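Extracellular solute-binding protein family 1 (PDB 4OVJ) probably binds a solute outside the cytoplasmic membrane and delivers it to an ABC-type importer, as other family 1 extracellular solute-binding proteins do. Local coordinates at residues T26-F31 with A81-Q86; E98-N103 with S299-T304; K105-I110 with Q309-V314; P133-N138 with K293-W298. All blocks are in the same frame, centred on the assembly; numbering follows the deposited sequence. Where two conformers were deposited one is given.

Contact 1 (T26-F31 with A81-Q86)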
# COMPACT_ATOMS: atom_id res chain seq x y z
N THR A 26 -10.23 30.29 10.97
CA THR A 26 -10.44 29.53 9.74
C THR A 26 -9.13 28.90 9.28
O THR A 26 -8.08 29.56 9.22
CB THR A 26 -10.97 30.44 8.62
OG1 THR A 26 -12.22 30.99 9.03
CG2 THR A 26 -11.14 29.66 7.31
N LEU A 27 -9.21 27.60 8.97
CA LEU A 27 -8.10 26.85 8.38
C LEU A 27 -8.43 26.56 6.94
O LEU A 27 -9.54 26.12 6.64
CB LEU A 27 -7.92 25.50 9.08
CG LEU A 27 -7.63 25.52 10.58
CD1 LEU A 27 -7.76 24.13 11.17
CD2 LEU A 27 -6.24 26.06 10.83
N THR A 28 -7.46 26.75 6.05
CA THR A 28 -7.60 26.27 4.66
C THR A 28 -7.05 24.84 4.55
O THR A 28 -6.11 24.48 5.25
CB THR A 28 -6.84 27.18 3.68
OG1 THR A 28 -5.53 27.41 4.19
CG2 THR A 28 -7.58 28.50 3.52
N PHE A 29 -7.66 24.04 3.68
CA PHE A 29 -7.39 22.61 3.59
C PHE A 29 -7.36 22.21 2.13
O PHE A 29 -8.40 22.15 1.47
CB PHE A 29 -8.47 21.84 4.33
CG PHE A 29 -8.41 20.33 4.19
CD1 PHE A 29 -7.22 19.65 4.01
CD2 PHE A 29 -9.58 19.59 4.31
CE1 PHE A 29 -7.19 18.27 3.93
CE2 PHE A 29 -9.56 18.22 4.21
CZ PHE A 29 -8.36 17.55 4.04
N GLY A 30 -6.15 21.94 1.63
CA GLY A 30 -5.95 21.52 0.25
C GLY A 30 -5.88 20.00 0.16
O GLY A 30 -5.26 19.34 0.98
N PHE A 31 -6.53 19.44 -0.86
CA PHE A 31 -6.45 18.01 -1.11
C PHE A 31 -6.76 17.71 -2.57
O PHE A 31 -7.28 18.57 -3.28
CB PHE A 31 -7.37 17.22 -0.15
CG PHE A 31 -8.82 17.52 -0.33
CD1 PHE A 31 -9.39 18.63 0.27
CD2 PHE A 31 -9.62 16.68 -1.09
CE1 PHE A 31 -10.74 18.91 0.11
CE2 PHE A 31 -10.96 16.95 -1.25
CZ PHE A 31 -11.52 18.06 -0.66
N ALA A 81 0.28 28.83 0.75
CA ALA A 81 0.04 27.44 1.15
C ALA A 81 -1.21 27.32 2.00
O ALA A 81 -1.46 28.15 2.86
CB ALA A 81 1.22 26.88 1.91
N PRO A 82 -2.00 26.26 1.79
CA PRO A 82 -3.08 26.01 2.74
C PRO A 82 -2.53 25.57 4.08
O PRO A 82 -1.44 24.99 4.14
CB PRO A 82 -3.88 24.85 2.12
CG PRO A 82 -3.03 24.31 1.04
CD PRO A 82 -1.86 25.21 0.77
N ASP A 83 -3.29 25.80 5.15
CA ASP A 83 -2.87 25.38 6.49
C ASP A 83 -2.69 23.88 6.62
O ASP A 83 -1.77 23.44 7.29
CB ASP A 83 -3.88 25.84 7.54
CG ASP A 83 -3.99 27.34 7.60
OD1 ASP A 83 -2.99 28.01 7.94
OD2 ASP A 83 -5.08 27.85 7.28
N ILE A 84 -3.60 23.12 6.03
CA ILE A 84 -3.49 21.67 5.99
C ILE A 84 -3.41 21.23 4.53
O ILE A 84 -4.17 21.71 3.69
CB ILE A 84 -4.68 20.98 6.67
CG1 ILE A 84 -4.77 21.40 8.14
CG2 ILE A 84 -4.55 19.46 6.55
CD1 ILE A 84 -5.70 22.57 8.38
N MSE A 85 -2.48 20.33 4.25
CA MSE A 85 -2.18 19.89 2.90
C MSE A 85 -2.19 18.40 2.88
O MSE A 85 -1.47 17.75 3.64
CB MSE A 85 -0.77 20.33 2.48
CG MSE A 85 -0.72 21.75 1.94
SE MSE A 85 1.16 22.31 1.68
CE MSE A 85 1.45 22.95 3.51
N GLN A 86 -2.99 17.82 2.00
CA GLN A 86 -2.84 16.41 1.69
C GLN A 86 -1.51 16.28 0.93
O GLN A 86 -1.18 17.11 0.07
CB GLN A 86 -4.03 15.90 0.89
CG GLN A 86 -4.19 14.40 0.87
CD GLN A 86 -5.52 14.05 0.24
OE1 GLN A 86 -6.57 14.09 0.88
NE2 GLN A 86 -5.49 13.78 -1.03
O HOH W 1 -6.05 30.24 7.61
O HOH W 2 -4.31 29.69 3.68

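Contact 2 (E98-N103 with S299-T304)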
# COMPACT_ATOMS: atom_id res chain seq x y z
N GLU A 98 12.48 22.03 1.96
CA GLU A 98 12.34 23.45 1.68
C GLU A 98 11.86 24.21 2.91
O GLU A 98 11.93 25.43 2.93
CB GLU A 98 11.33 23.70 0.57
CG GLU A 98 11.83 23.46 -0.84
CD GLU A 98 10.81 23.89 -1.87
OE1 GLU A 98 9.94 24.73 -1.53
OE2 GLU A 98 10.86 23.38 -3.01
N GLY A 99 11.34 23.51 3.91
CA GLY A 99 10.84 24.16 5.10
C GLY A 99 9.38 24.57 5.06
O GLY A 99 8.94 25.42 5.81
N GLN A 100 8.60 23.92 4.19
CA GLN A 100 7.20 24.28 4.00
C GLN A 100 6.25 23.50 4.93
O GLN A 100 5.06 23.80 4.98
CB GLN A 100 6.79 24.04 2.55
CG GLN A 100 7.66 24.75 1.53
CD GLN A 100 7.56 26.26 1.58
OE1 GLN A 100 6.94 26.82 2.46
NE2 GLN A 100 8.18 26.91 0.62
N LEU A 101 6.76 22.48 5.61
CA LEU A 101 5.93 21.59 6.43
C LEU A 101 6.30 21.67 7.91
O LEU A 101 7.48 21.62 8.28
CB LEU A 101 6.06 20.15 5.94
CG LEU A 101 5.73 19.91 4.46
CD1 LEU A 101 5.81 18.42 4.12
CD2 LEU A 101 4.35 20.44 4.13
N LEU A 102 5.26 21.75 8.73
CA LEU A 102 5.40 21.78 10.17
C LEU A 102 5.91 20.45 10.69
O LEU A 102 5.43 19.39 10.30
CB LEU A 102 4.06 22.10 10.83
CG LEU A 102 4.06 22.42 12.31
CD1 LEU A 102 4.77 23.73 12.57
CD2 LEU A 102 2.63 22.49 12.80
N ASN A 103 6.89 20.50 11.58
CA ASN A 103 7.36 19.31 12.26
C ASN A 103 6.33 18.90 13.31
O ASN A 103 6.07 19.63 14.27
CB ASN A 103 8.74 19.54 12.91
CG ASN A 103 9.37 18.27 13.45
OD1 ASN A 103 8.75 17.21 13.51
ND2 ASN A 103 10.61 18.39 13.86
N SER A 299 -0.44 16.77 6.15
CA SER A 299 0.66 17.64 6.54
C SER A 299 0.09 19.02 6.88
O SER A 299 -1.01 19.39 6.45
CB SER A 299 1.67 17.75 5.40
OG SER A 299 2.36 16.53 5.15
N ILE A 300 0.84 19.77 7.67
CA ILE A 300 0.47 21.11 8.08
C ILE A 300 1.54 22.09 7.59
O ILE A 300 2.73 21.80 7.64
CB ILE A 300 0.31 21.20 9.61
CG1 ILE A 300 -0.81 20.27 10.07
CG2 ILE A 300 0.01 22.63 10.07
CD1 ILE A 300 -0.93 20.13 11.57
N TYR A 301 1.09 23.26 7.13
CA TYR A 301 2.00 24.31 6.68
C TYR A 301 2.88 24.78 7.82
O TYR A 301 2.39 25.09 8.91
CB TYR A 301 1.18 25.49 6.17
CG TYR A 301 1.94 26.64 5.55
CD1 TYR A 301 3.10 26.43 4.83
CD2 TYR A 301 1.43 27.93 5.65
CE1 TYR A 301 3.77 27.50 4.24
CE2 TYR A 301 2.09 29.00 5.06
CZ TYR A 301 3.25 28.78 4.36
OH TYR A 301 3.89 29.86 3.78
N SER A 302 4.19 24.87 7.57
CA SER A 302 5.13 25.28 8.61
C SER A 302 4.79 26.66 9.16
O SER A 302 5.08 26.94 10.32
CB SER A 302 6.56 25.31 8.06
OG SER A 302 6.62 26.15 6.92
N LYS A 303 4.21 27.51 8.33
CA LYS A 303 3.95 28.90 8.72
C LYS A 303 2.49 29.17 9.01
O LYS A 303 2.06 30.33 9.02
CB LYS A 303 4.46 29.85 7.64
CG LYS A 303 5.95 29.72 7.40
CD LYS A 303 6.37 30.67 6.30
CE LYS A 303 7.69 30.30 5.68
NZ LYS A 303 7.93 31.19 4.51
N THR A 304 1.72 28.13 9.28
CA THR A 304 0.33 28.34 9.64
C THR A 304 0.24 29.26 10.87
O THR A 304 1.03 29.15 11.81
CB THR A 304 -0.44 27.04 9.91
OG1 THR A 304 -1.79 27.37 10.24
CG2 THR A 304 0.14 26.23 11.07
O HOH W 3 6.34 29.54 2.90
O HOH W 4 3.43 18.71 8.53

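Contact 3 (K105-I110 with Q309-V314)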
# COMPACT_ATOMS: atom_id res chain seq x y z
N LYS A 105 6.45 16.08 15.11
CA LYS A 105 7.00 15.21 16.14
C LYS A 105 6.64 15.76 17.51
O LYS A 105 6.88 16.94 17.81
CB LYS A 105 8.52 15.06 16.00
CG LYS A 105 9.16 14.08 16.99
CD LYS A 105 10.68 14.13 16.87
CE LYS A 105 11.38 13.50 18.06
NZ LYS A 105 11.38 12.02 17.96
N GLY A 106 6.03 14.91 18.32
CA GLY A 106 5.63 15.29 19.67
C GLY A 106 4.53 16.33 19.77
O GLY A 106 4.34 16.94 20.83
N ALA A 107 3.79 16.54 18.67
CA ALA A 107 2.71 17.53 18.65
C ALA A 107 1.73 17.21 19.75
O ALA A 107 1.26 16.08 19.86
CB ALA A 107 2.00 17.52 17.30
N LYS A 108 1.41 18.20 20.58
CA LYS A 108 0.53 17.97 21.72
C LYS A 108 -0.89 17.53 21.31
O LYS A 108 -1.52 16.73 22.01
CB LYS A 108 0.45 19.25 22.58
CG LYS A 108 -0.69 19.29 23.60
CD LYS A 108 -0.66 18.10 24.55
CE LYS A 108 -2.04 17.57 24.91
NZ LYS A 108 -2.00 16.11 25.22
N GLY A 109 -1.38 18.03 20.19
CA GLY A 109 -2.77 17.79 19.80
C GLY A 109 -3.03 16.58 18.92
O GLY A 109 -4.19 16.31 18.59
N ILE A 110 -2.00 15.86 18.52
CA ILE A 110 -2.18 14.69 17.65
C ILE A 110 -1.89 13.41 18.41
O ILE A 110 -0.79 13.21 18.95
CB ILE A 110 -1.31 14.77 16.38
CG1 ILE A 110 -1.54 16.10 15.64
CG2 ILE A 110 -1.67 13.62 15.43
CD1 ILE A 110 -0.67 16.29 14.41
N GLN A 309 -5.02 24.59 16.21
CA GLN A 309 -6.26 24.20 15.54
C GLN A 309 -5.97 23.25 14.36
O GLN A 309 -6.74 22.34 14.10
CB GLN A 309 -7.03 25.43 15.08
CG GLN A 309 -7.59 26.29 16.21
CD GLN A 309 -6.64 27.39 16.67
OE1 GLN A 309 -5.44 27.37 16.40
NE2 GLN A 309 -7.21 28.38 17.36
N ALA A 310 -4.85 23.46 13.68
CA ALA A 310 -4.45 22.58 12.57
C ALA A 310 -4.21 21.16 13.08
O ALA A 310 -4.66 20.18 12.47
CB ALA A 310 -3.22 23.12 11.86
N GLU A 311 -3.51 21.05 14.21
CA GLU A 311 -3.27 19.76 14.84
C GLU A 311 -4.60 19.10 15.25
O GLU A 311 -4.78 17.91 15.04
CB GLU A 311 -2.38 19.89 16.08
CG GLU A 311 -0.93 20.28 15.84
CD GLU A 311 -0.19 20.54 17.16
OE1 GLU A 311 -0.60 20.03 18.24
OE2 GLU A 311 0.83 21.26 17.14
N LEU A 312 -5.50 19.88 15.81
CA LEU A 312 -6.81 19.37 16.21
C LEU A 312 -7.59 18.83 14.99
O LEU A 312 -8.24 17.78 15.07
CB LEU A 312 -7.58 20.48 16.92
CG LEU A 312 -8.89 20.14 17.60
CD1 LEU A 312 -9.30 21.28 18.52
CD2 LEU A 312 -9.92 19.89 16.51
N PHE A 313 -7.50 19.52 13.86
CA PHE A 313 -8.15 19.07 12.63
C PHE A 313 -7.54 17.76 12.11
O PHE A 313 -8.24 16.81 11.79
CB PHE A 313 -8.10 20.16 11.57
CG PHE A 313 -8.76 19.78 10.28
CD1 PHE A 313 -10.12 19.51 10.23
CD2 PHE A 313 -8.03 19.69 9.12
CE1 PHE A 313 -10.72 19.16 9.03
CE2 PHE A 313 -8.62 19.34 7.92
CZ PHE A 313 -9.97 19.09 7.87
N VAL A 314 -6.21 17.72 12.04
CA VAL A 314 -5.54 16.51 11.60
C VAL A 314 -5.86 15.34 12.54
O VAL A 314 -6.14 14.23 12.09
CB VAL A 314 -4.02 16.74 11.45
CG1 VAL A 314 -3.28 15.43 11.25
CG2 VAL A 314 -3.77 17.67 10.26
O HOH W 5 2.31 20.85 19.81

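Contact 4 (P133-N138 with K293-W298)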
# COMPACT_ATOMS: atom_id res chain seq x y z
N PRO A 133 0.51 9.38 7.78
CA PRO A 133 -0.27 8.60 6.82
C PRO A 133 -1.73 8.59 7.21
O PRO A 133 -2.04 8.50 8.41
CB PRO A 133 0.34 7.20 6.92
CG PRO A 133 1.75 7.45 7.33
CD PRO A 133 1.65 8.59 8.29
N ASN A 134 -2.61 8.72 6.24
CA ASN A 134 -4.04 8.80 6.53
C ASN A 134 -4.79 7.50 6.25
O ASN A 134 -5.92 7.32 6.70
CB ASN A 134 -4.69 10.01 5.83
CG ASN A 134 -4.59 9.97 4.32
OD1 ASN A 134 -4.34 8.94 3.71
ND2 ASN A 134 -4.80 11.13 3.70
N ALA A 135 -4.16 6.59 5.52
CA ALA A 135 -4.77 5.32 5.16
C ALA A 135 -3.68 4.36 4.71
O ALA A 135 -2.60 4.78 4.33
CB ALA A 135 -5.80 5.50 4.06
N LEU A 136 -4.00 3.08 4.75
CA LEU A 136 -3.01 2.02 4.63
C LEU A 136 -3.38 0.95 3.61
O LEU A 136 -4.55 0.72 3.32
CB LEU A 136 -2.87 1.33 5.98
CG LEU A 136 -2.58 2.22 7.18
CD1 LEU A 136 -2.47 1.38 8.45
CD2 LEU A 136 -1.30 3.02 6.97
N ASN A 137 -2.36 0.27 3.10
CA ASN A 137 -2.53 -0.95 2.34
C ASN A 137 -1.32 -1.84 2.59
O ASN A 137 -0.25 -1.37 2.95
CB ASN A 137 -2.67 -0.62 0.86
CG ASN A 137 -3.47 -1.64 0.07
OD1 ASN A 137 -3.85 -2.72 0.54
ND2 ASN A 137 -3.75 -1.28 -1.17
N ASN A 138 -1.47 -3.14 2.39
CA ASN A 138 -0.34 -4.04 2.42
C ASN A 138 -0.67 -5.33 1.69
O ASN A 138 -1.82 -5.60 1.37
CB ASN A 138 0.10 -4.33 3.86
CG ASN A 138 -1.01 -4.94 4.70
OD1 ASN A 138 -1.72 -4.22 5.41
ND2 ASN A 138 -1.14 -6.26 4.65
N LYS A 293 2.00 0.31 3.12
CA LYS A 293 2.11 1.41 2.17
C LYS A 293 1.17 2.51 2.64
O LYS A 293 -0.02 2.28 2.79
CB LYS A 293 1.69 0.93 0.79
CG LYS A 293 1.78 1.98 -0.31
CD LYS A 293 1.41 1.36 -1.65
CE LYS A 293 1.07 2.43 -2.67
NZ LYS A 293 2.30 3.12 -3.14
N PRO A 294 1.71 3.72 2.88
CA PRO A 294 0.84 4.85 3.19
C PRO A 294 0.16 5.36 1.92
O PRO A 294 0.83 5.65 0.93
CB PRO A 294 1.81 5.88 3.77
CG PRO A 294 3.09 5.61 3.05
CD PRO A 294 3.12 4.13 2.75
N SER A 295 -1.16 5.46 1.93
CA SER A 295 -1.86 5.89 0.73
C SER A 295 -1.53 7.35 0.42
O SER A 295 -1.29 7.72 -0.73
CB SER A 295 -3.36 5.75 0.92
OG SER A 295 -3.66 4.40 1.24
N GLN A 296 -1.56 8.15 1.47
CA GLN A 296 -1.36 9.59 1.41
C GLN A 296 -1.05 10.03 2.82
O GLN A 296 -1.03 9.21 3.72
CB GLN A 296 -2.61 10.36 0.94
CG GLN A 296 -3.57 9.66 0.01
CD GLN A 296 -4.84 10.46 -0.18
OE1 GLN A 296 -5.33 11.12 0.76
NE2 GLN A 296 -5.39 10.40 -1.38
N PHE A 297 -0.80 11.31 3.00
CA PHE A 297 -0.45 11.89 4.29
C PHE A 297 -1.25 13.16 4.53
O PHE A 297 -1.59 13.87 3.58
CB PHE A 297 1.02 12.31 4.35
CG PHE A 297 2.00 11.20 4.21
CD1 PHE A 297 2.31 10.70 2.96
CD2 PHE A 297 2.66 10.69 5.33
CE1 PHE A 297 3.21 9.66 2.82
CE2 PHE A 297 3.58 9.67 5.18
CZ PHE A 297 3.84 9.14 3.93
N TRP A 298 -1.48 13.47 5.80
CA TRP A 298 -1.87 14.81 6.22
C TRP A 298 -0.62 15.56 6.67
O TRP A 298 0.13 15.05 7.50
CB TRP A 298 -2.86 14.79 7.38
CG TRP A 298 -4.09 13.99 7.19
CD1 TRP A 298 -4.55 13.03 8.04
CD2 TRP A 298 -5.02 14.05 6.11
NE1 TRP A 298 -5.71 12.50 7.57
CE2 TRP A 298 -6.03 13.10 6.38
CE3 TRP A 298 -5.11 14.81 4.94
CZ2 TRP A 298 -7.10 12.88 5.52
CZ3 TRP A 298 -6.18 14.60 4.09
CH2 TRP A 298 -7.16 13.65 4.39

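Contact 1 (T26-F31 with A81-Q86)
D83 reaches across to T28 just before the strand 84-86 begins, and its side chain can be followed outward from the backbone. CB lies 3.5 Å from T28 O and also meets CD2 of L27. Because CG stands anti to the carbonyl carbon (chi1 -62°), the carboxylate is turned to the edge of strand 26-31. There OD2 takes the backbone N-H of T28 on its anti lone pair, at 2.9 Å and nearly straight (164°). A water bonded to T26 O donates to the same oxygen, while OD1 turns to the hydroxyl of T304. T28 answers with OG1, which accepts the backbone N-H of D83 at 2.9 Å, so each residue grips the other's amide. An alanine in place of D83 would probably leave the T28 amide and the T304 hydroxyl without their carboxylate partner. Beyond this pair the two strands run parallel, as neighbours in the sheet of the N-terminal alpha/beta lobe, with helices 35-51 and 65-77 on its two sides. I84 N bonds to T28 O, G30 N to I84 O, and Q86 N to G30 O. On the face that carries F29 and I84, I84 CG2 lies 3.7 Å from F29 CD1, and in one of two conformers I84 CD1 touches L27 CB. On the other face P82 CB approaches G30 N at 3.7 Å.

Contact 2 (E98-N103 with S299-T304)
L102 packs on I300 where the loop after helix 92-98 meets the end of strand 293-300; L101 and Y301 form a single backbone bridge there. Helix 92-98 closes in a Schellman motif, where G99 takes a positive phi. Three direct hydrogen bonds span the contact. L102 N meets I300 O at 2.8 Å and almost perfectly straight (178°). S302 N bonds to Q100 O, approaching from above the carbonyl plane. S302 OG, set between its own backbone N and carbonyl carbon (chi1 56°), donates to G99 O at 2.7 Å, tying the Y301-T304 type I turn to the helix end. Apolar contacts flank the bridge: L102 lies alongside I300, pointing the same way, with CD2 3.8 Å from I300 CG2, while L101 CD2 rests 4.0 Å from S299 CB. Between aromatic and amide, the side chains of Q100 and Y301 also run side by side, their planes 24° apart, and the backbone O of Q100 sits at the ring edge, 3.3 Å from Y301 CD1. Water completes both ends. One molecule accepts the I300 N-H and lies within bonding distance of L102 O; another joins the side-chain ends of Q100 OE1, K303 NZ and Y301 OH, lying 2.6 Å from the tyrosine oxygen.

Contact 3 (K105-I110 with Q309-V314)
E311 meets the 105-110 loop with almost the whole length of its side chain, near the start of helix 307-319. Ahead of it, Q309 and A310 face the sheet instead, Q309 against V25 and A310 against I300. At E311 the chain points toward the loop, and with CG anti to the carbonyl carbon (chi1 -68°) and the rest extended, the carboxylate arrives at the type I turn from A107 to I110. I110 crosses E311 at about a right angle, with CG1 3.9 Å from E311 CB, and it extends onward to N315 and L318. OE1 accepts the backbone N-H of G109 at 2.9 Å, met nearly along the C-O bond, although the bond is somewhat bent (150°). OE2 is joined through a water to K108 N, so the two oxygens hold successive amides of the turn. The flat end of the group also lies on A107, whose CB is 3.7 Å from E311 CD. A leucine in place of E311 would probably leave the G109 amide without its acceptor and the water without its carboxylate link. Helix 307-319 packs one side on the sheet of the N-terminal lobe and offers another to this connection, which leads from helix 92-98 to helix 117-121. Two residues on, F313 turns inward to F29 and F48. V314 then returns to the loop side, its CG1 4.2 Å from CD1 of I110.

Contact 4 (P133-N138 with K293-W298)
The indole of W298 carries the side chain of N134 on one face: CB lies 3.6 Å from the centroid of the five-membered ring, a CH-pi contact, and ND2 sits above the same face toward the rim. The strands that hold these residues, 128-144 and 293-300, run antiparallel near the centre of the chain, where they pass between the two lobes, consistent with the hinge strands of periplasmic-binding-protein folds. The N134 amide is steeply turned, 70° from the indole plane, and approaches that of Q296 at 48°. Its CG stands between the backbone N and the carbonyl carbon (chi1 61°), which brings ND2 within 3.0 Å of Q296 OE1, in the carbonyl plane and on a lone pair. R331 binds that same oxygen through NE, so two donors fix the Q296 amide. By the phenyl ring of F297, P133 CG comes to 3.6 Å from CE2, and P133 CB touches P294 CB. One antiparallel register runs from P133 and F297 to N137 and K293. N134 N bonds to Q296 O from above its carbonyl plane, and S295 N meets A135 O at 2.9 Å. S295 OG lies 3.7 Å from A135 CB and bonds on to R331 O. At the far end N137 and K293 form a hydrogen-bonded pair, in which K293 N reaches N137 O at 2.8 Å and N137 N reaches K293 O at 3.1 Å.

Contacts 1, 2 and 3 cluster in the N-terminal lobe, with centres 11 to 14 Å apart, whereas contact 4 lies 18 to 19 Å from each of them and about 7 Å from the centre of the chain. Strand 293-300 unites the set: contact 4 uses most of it, contact 2 its last residues, and strand 84-87 of contact 1 runs beside it, antiparallel. Helix 307-319, used by contact 3, follows directly and packs back on contacts 1 and 2. Along the chain contact 1 closes first; contacts 2 and 3 then interlock, with contact 4 nested inside both. The chain therefore leaves this lobe and returns to complete it, a topology expected of two-lobed solute-binding proteins.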